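PDB 7MIE: PlzA from Borrelia burgdorferi, which binds the bacterial second messenger cyclic di-GMP through a PilZ domain and probably acts as a receptor in signalling by this nucleotide. Local coordinates for residues A226-F231 with E243-S248; S75-K80 with T140-S145. One frame throughout, in Å; residues are numbered along the deposited sequence.

Contact 1 of 2, residues A226-F231 with E243-S248; sequences AIDLIF and EGKSKS. With C2E (9,9'-[(2R,3R,3aS,5S,7aR,9R,10R,10aS,12S,14aR)-3,5,10,12-tetrahydroxy-5,12-dioxidooctahydro-2H,7H-difuro[3,2-d:3',2'-j][1,3,7,9,2,8]tetraoxadiphosphacyclododecine-2,9-diyl]bis(2-amino-1,9-dihydro-6H-purin-6-one)), chain C.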
# COMPACT_ATOMS: atom_id res chain seq x y z
N ALA A 226 18.47 -16.23 -14.01
CA ALA A 226 18.14 -14.92 -13.38
C ALA A 226 19.21 -13.90 -13.75
O ALA A 226 20.38 -14.24 -13.87
CB ALA A 226 17.99 -15.08 -11.89
N ILE A 227 18.77 -12.65 -13.97
CA ILE A 227 19.62 -11.52 -14.30
C ILE A 227 19.14 -10.31 -13.51
O ILE A 227 17.95 -10.21 -13.19
CB ILE A 227 19.57 -11.20 -15.81
CG1 ILE A 227 18.14 -11.17 -16.33
CG2 ILE A 227 20.46 -12.15 -16.60
CD1 ILE A 227 17.86 -10.07 -17.34
N ASP A 228 20.08 -9.39 -13.22
CA ASP A 228 19.80 -8.12 -12.59
C ASP A 228 19.44 -7.11 -13.67
O ASP A 228 20.08 -7.08 -14.72
CB ASP A 228 21.03 -7.55 -11.89
CG ASP A 228 21.19 -7.95 -10.43
OD1 ASP A 228 20.39 -8.79 -9.94
OD2 ASP A 228 22.12 -7.43 -9.79
N LEU A 229 18.45 -6.26 -13.38
CA LEU A 229 18.03 -5.28 -14.37
C LEU A 229 17.50 -4.02 -13.71
O LEU A 229 17.32 -3.96 -12.50
CB LEU A 229 17.00 -5.92 -15.31
CG LEU A 229 15.75 -6.45 -14.63
CD1 LEU A 229 14.74 -5.32 -14.42
CD2 LEU A 229 15.13 -7.56 -15.46
N ILE A 230 17.31 -2.99 -14.53
CA ILE A 230 16.72 -1.75 -14.07
C ILE A 230 15.54 -1.49 -14.99
O ILE A 230 15.67 -1.47 -16.22
CB ILE A 230 17.75 -0.59 -14.03
CG1 ILE A 230 18.84 -0.84 -12.98
CG2 ILE A 230 17.04 0.73 -13.77
CD1 ILE A 230 20.12 -0.08 -13.20
N PHE A 231 14.36 -1.39 -14.37
CA PHE A 231 13.13 -1.10 -15.10
C PHE A 231 12.84 0.37 -14.92
O PHE A 231 12.91 0.89 -13.81
CB PHE A 231 12.00 -1.97 -14.51
CG PHE A 231 10.58 -1.62 -14.90
CD1 PHE A 231 10.14 -1.79 -16.20
CD2 PHE A 231 9.66 -1.19 -13.94
CE1 PHE A 231 8.82 -1.54 -16.54
CE2 PHE A 231 8.33 -0.94 -14.28
CZ PHE A 231 7.93 -1.11 -15.58
N GLU A 243 15.28 -1.03 -9.57
CA GLU A 243 16.15 -2.19 -9.69
C GLU A 243 15.37 -3.44 -9.34
O GLU A 243 14.53 -3.43 -8.44
CB GLU A 243 17.35 -1.98 -8.75
CG GLU A 243 18.09 -0.68 -9.07
CD GLU A 243 19.30 -0.41 -8.19
OE1 GLU A 243 20.05 -1.37 -7.93
OE2 GLU A 243 19.48 0.75 -7.72
N GLY A 244 15.65 -4.51 -10.08
CA GLY A 244 14.95 -5.77 -9.89
C GLY A 244 15.69 -6.94 -10.53
O GLY A 244 16.81 -6.80 -11.02
N LYS A 245 15.05 -8.11 -10.49
CA LYS A 245 15.59 -9.37 -11.00
C LYS A 245 14.53 -10.05 -11.85
O LYS A 245 13.33 -9.91 -11.59
CB LYS A 245 15.98 -10.28 -9.84
CG LYS A 245 17.08 -9.70 -8.95
CD LYS A 245 17.63 -10.66 -7.92
CE LYS A 245 18.56 -9.99 -6.92
NZ LYS A 245 19.20 -8.77 -7.46
N SER A 246 14.97 -10.78 -12.86
CA SER A 246 14.07 -11.52 -13.73
C SER A 246 13.52 -12.73 -12.97
O SER A 246 14.19 -13.28 -12.10
CB SER A 246 14.75 -11.91 -15.01
OG SER A 246 15.81 -12.81 -14.71
N LYS A 247 12.26 -13.09 -13.26
CA LYS A 247 11.62 -14.23 -12.61
C LYS A 247 11.01 -15.18 -13.63
O LYS A 247 10.91 -16.37 -13.39
CB LYS A 247 10.48 -13.82 -11.68
CG LYS A 247 10.91 -13.23 -10.35
CD LYS A 247 11.84 -14.14 -9.57
CE LYS A 247 12.35 -13.49 -8.31
NZ LYS A 247 12.82 -14.51 -7.34
N SER A 248 10.54 -14.65 -14.75
CA SER A 248 10.01 -15.56 -15.74
C SER A 248 10.37 -15.00 -17.10
O SER A 248 10.47 -13.79 -17.27
CB SER A 248 8.51 -15.73 -15.59
OG SER A 248 7.85 -14.63 -16.20
P1 C2E C . 8.64 -14.67 -6.73
O2P C2E C . 8.63 -15.45 -7.97
O1P C2E C . 9.91 -14.41 -5.97
O5' C2E C . 8.19 -13.20 -7.21
C5' C2E C . 8.24 -12.13 -6.24
C4' C2E C . 7.36 -10.99 -6.71
O4' C2E C . 7.79 -10.55 -8.01
C3' C2E C . 5.88 -11.34 -6.92
O3' C2E C . 5.24 -11.26 -5.65
C2' C2E C . 5.46 -10.10 -7.75
O2' C2E C . 5.39 -8.97 -6.90
C1' C2E C . 6.70 -9.91 -8.64
N9 C2E C . 6.51 -10.49 -9.96
C8 C2E C . 7.09 -11.61 -10.52
N7 C2E C . 6.69 -11.84 -11.74
C5 C2E C . 5.76 -10.83 -11.99
C6 C2E C . 4.97 -10.57 -13.13
O6 C2E C . 4.88 -11.26 -14.15
N1 C2E C . 4.16 -9.43 -12.93
C2 C2E C . 4.14 -8.65 -11.80
N2 C2E C . 3.29 -7.59 -11.76
N3 C2E C . 4.88 -8.89 -10.72
C4 C2E C . 5.66 -9.99 -10.90
P11 C2E C . 3.80 -11.99 -5.49
O21 C2E C . 3.33 -11.55 -4.15
O11 C2E C . 2.98 -11.59 -6.69
O5A C2E C . 4.17 -13.55 -5.63
C5A C2E C . 4.79 -14.14 -4.46
C4A C2E C . 5.34 -15.49 -4.84
O4A C2E C . 4.26 -16.37 -5.22
C3A C2E C . 6.26 -15.46 -6.06
O3A C2E C . 7.55 -15.05 -5.60
C2A C2E C . 6.16 -16.92 -6.51
O2A C2E C . 6.94 -17.79 -5.71
C1A C2E C . 4.66 -17.16 -6.30
N91 C2E C . 3.84 -16.91 -7.47
C81 C2E C . 2.98 -15.85 -7.69
N71 C2E C . 2.39 -15.92 -8.86
C51 C2E C . 2.88 -17.10 -9.44
C61 C2E C . 2.59 -17.71 -10.69
O61 C2E C . 1.82 -17.36 -11.59
N11 C2E C . 3.30 -18.90 -10.86
C21 C2E C . 4.22 -19.41 -9.97
N21 C2E C . 4.81 -20.56 -10.33
N31 C2E C . 4.46 -18.87 -8.77
C41 C2E C . 3.77 -17.70 -8.59

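Contact 2 of 2, residues S75-K80 with T140-S145; sequences SMDSLK and TLEFLS. With EDO (1,2-ethanediol), chain F.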
# COMPACT_ATOMS: atom_id res chain seq x y z
N SER A 75 -1.31 -3.33 9.91
CA SER A 75 -0.43 -4.24 10.62
C SER A 75 -1.23 -4.84 11.78
O SER A 75 -2.44 -4.62 11.87
CB SER A 75 0.79 -3.53 11.12
OG SER A 75 1.61 -3.03 10.05
N MET A 76 -0.59 -5.67 12.63
CA MET A 76 -1.39 -6.35 13.65
C MET A 76 -1.94 -5.40 14.71
O MET A 76 -3.04 -5.64 15.25
CB MET A 76 -0.54 -7.40 14.37
CG MET A 76 -0.32 -8.62 13.50
SD MET A 76 -1.80 -9.40 12.80
CE MET A 76 -2.87 -9.57 14.23
N ASP A 77 -1.15 -4.37 15.05
CA ASP A 77 -1.67 -3.49 16.09
C ASP A 77 -1.44 -2.03 15.75
O ASP A 77 -1.44 -1.17 16.63
CB ASP A 77 -1.18 -3.88 17.49
CG ASP A 77 0.32 -3.94 17.58
OD1 ASP A 77 0.98 -3.05 17.00
OD2 ASP A 77 0.83 -4.93 18.18
N SER A 78 -1.30 -1.76 14.45
CA SER A 78 -1.09 -0.39 14.01
C SER A 78 -1.50 -0.34 12.55
O SER A 78 -1.74 -1.39 11.95
CB SER A 78 0.38 0.06 14.17
OG SER A 78 1.26 -0.76 13.37
N LEU A 79 -1.60 0.89 12.03
CA LEU A 79 -1.80 1.05 10.60
C LEU A 79 -1.13 2.34 10.16
O LEU A 79 -0.71 3.14 10.99
CB LEU A 79 -3.29 0.94 10.30
CG LEU A 79 -4.19 2.17 10.52
CD1 LEU A 79 -5.67 1.80 10.25
CD2 LEU A 79 -4.04 2.75 11.92
N LYS A 80 -0.99 2.51 8.84
CA LYS A 80 -0.37 3.70 8.30
C LYS A 80 -1.41 4.45 7.46
O LYS A 80 -2.08 3.86 6.62
CB LYS A 80 0.85 3.38 7.42
CG LYS A 80 2.04 2.85 8.20
CD LYS A 80 3.29 2.65 7.35
CE LYS A 80 4.26 1.73 8.05
NZ LYS A 80 5.40 1.44 7.15
N THR A 140 2.27 6.60 11.06
CA THR A 140 2.11 5.28 11.67
C THR A 140 1.40 5.48 13.00
O THR A 140 1.93 6.21 13.87
CB THR A 140 3.49 4.64 11.86
OG1 THR A 140 4.22 4.54 10.63
CG2 THR A 140 3.40 3.27 12.54
N LEU A 141 0.25 4.84 13.16
CA LEU A 141 -0.61 5.02 14.32
C LEU A 141 -0.82 3.66 14.99
O LEU A 141 -1.26 2.72 14.34
CB LEU A 141 -1.95 5.60 13.87
CG LEU A 141 -1.86 7.01 13.28
CD1 LEU A 141 -3.11 7.29 12.45
CD2 LEU A 141 -1.75 8.02 14.42
N GLU A 142 -0.58 3.62 16.31
CA GLU A 142 -0.78 2.40 17.08
C GLU A 142 -2.13 2.43 17.79
O GLU A 142 -2.50 3.43 18.41
CB GLU A 142 0.35 2.30 18.11
CG GLU A 142 0.18 1.08 19.02
CD GLU A 142 1.40 0.81 19.88
OE1 GLU A 142 1.27 0.90 21.11
OE2 GLU A 142 2.46 0.51 19.30
N PHE A 143 -2.87 1.31 17.73
CA PHE A 143 -4.11 1.11 18.45
C PHE A 143 -3.83 1.03 19.95
O PHE A 143 -3.03 0.23 20.40
CB PHE A 143 -4.80 -0.16 17.93
CG PHE A 143 -5.40 0.03 16.55
CD1 PHE A 143 -6.57 0.76 16.38
CD2 PHE A 143 -4.77 -0.48 15.43
CE1 PHE A 143 -7.12 0.95 15.12
CE2 PHE A 143 -5.30 -0.30 14.16
CZ PHE A 143 -6.48 0.42 14.01
N LEU A 144 -4.49 1.87 20.74
CA LEU A 144 -4.33 1.84 22.19
C LEU A 144 -5.31 0.87 22.88
O LEU A 144 -5.16 0.56 24.05
CB LEU A 144 -4.41 3.26 22.74
CG LEU A 144 -3.21 4.15 22.38
CD1 LEU A 144 -3.36 5.55 22.95
CD2 LEU A 144 -1.89 3.53 22.85
N SER A 145 -6.34 0.45 22.17
CA SER A 145 -7.14 -0.68 22.62
C SER A 145 -7.25 -1.64 21.45
O SER A 145 -6.92 -1.26 20.33
CB SER A 145 -8.49 -0.24 23.10
OG SER A 145 -9.23 0.31 22.02
C1 EDO F . 5.81 6.57 7.94
O1 EDO F . 4.95 6.69 9.08
C2 EDO F . 7.26 6.52 8.16
O2 EDO F . 7.59 6.83 9.50
O HOH W 1 2.63 -0.98 17.28

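Contact 1 of 2, residues A226-F231 with E243-S248
The aliphatic chain of K245 runs alongside D228, both side chains pointing the same way, and its far end bends at chi4 (-25°) to turn the ammonium back onto the carboxylate. NZ of K245 meets OD1 of D228 at 2.8 Å, on the syn side and 31° out of the carboxylate plane, closing a salt bridge on the exposed face of the sheet; D267 adds a long, weak ion pair to the same lysine. Farther along that face, CG1 of I230 lies 4.0 Å from CG of E243, whose carboxylate pairs with K270. These pairs belong to an antiparallel beta hairpin in the cyclic di-GMP-binding PilZ domain. L229 and G244 form a hydrogen-bonded pair, with L229 N 2.9 Å from G244 O and G244 N 3.0 Å from L229 O. On the other face, CG of L229 rests over the G244 carbonyl, and its side chain continues onto I192, L262 and I264. The pairing ends with a side chain replacing a carbonyl: S246 N donates to I227 O at 3.1 Å, while S246 OG, set between its own backbone N and carbonyl carbon (chi1 64°), accepts from I227 N at 3.1 Å. Next, K247 and S248 both face G263 in a classic beta bulge, and K247 NZ reaches phosphate oxygen O1P of one of the bound cyclic di-GMP molecules through a weak 3.2 Å hydrogen bond.

Contact 2 of 2, residues S75-K80 with T140-S145
This is an antiparallel strand pairing inside the PilZN3 domain, joining the start of strand 78-84 to the end of strand 134-143 in the antiparallel sheet of this domain. L79 and L141 are the hydrogen-bonded pair: L141 N reaches L79 O at 2.9 Å in a nearly straight bond (N-H...O 175°), and L79 N returns one to L141 O. A third bond, F143 N to D77 O at 3.1 Å, carries the pairing into the turn before strand 78-84. The F143 ring presents its edge to the D77 carbonyl, with CD2 3.6 Å from D77 O. L79 crosses the phenyl side chain at about a right angle, its CD2 lying 4.0 Å from F143 CZ; I101 touches both residues. On the other face, shared by S78, K80, T140 and E142, K80 stretches past T140, its CG 3.7 Å from T140 OG1, and carries its ammonium on to a salt bridge with E41. At the turn end of this polar face, D77 OD1 and E142 OE2 stand 4.5 Å apart. One water donates to both oxygens, its leg to E142 unusually short, and K122 is a long, weak ion partner of E142; together they may ease the repulsion between the acids.

Contact 2 comes first along the chain and closes before contact 1 opens, so the two follow in series. They belong to separate antiparallel sheets on opposite sides of the chain's centre, with their own centres 34 Å apart and nearest atoms about 19 Å apart. Contact 1 joins neighbouring strands of a hairpin, whereas contact 2 brings together strands 78-84 and 134-143 across 59 intervening residues. Helix 149-164 follows contact 2 in the chain, and R168 and R172, which bind cyclic di-GMP, follow that helix. Contact 1 carries K247 of the site for the bound cyclic di-GMP, whose D205 and S207 lie on strand 198-207 of the same sheet, while contact 2 lies away from that site, in the PilZN3 part.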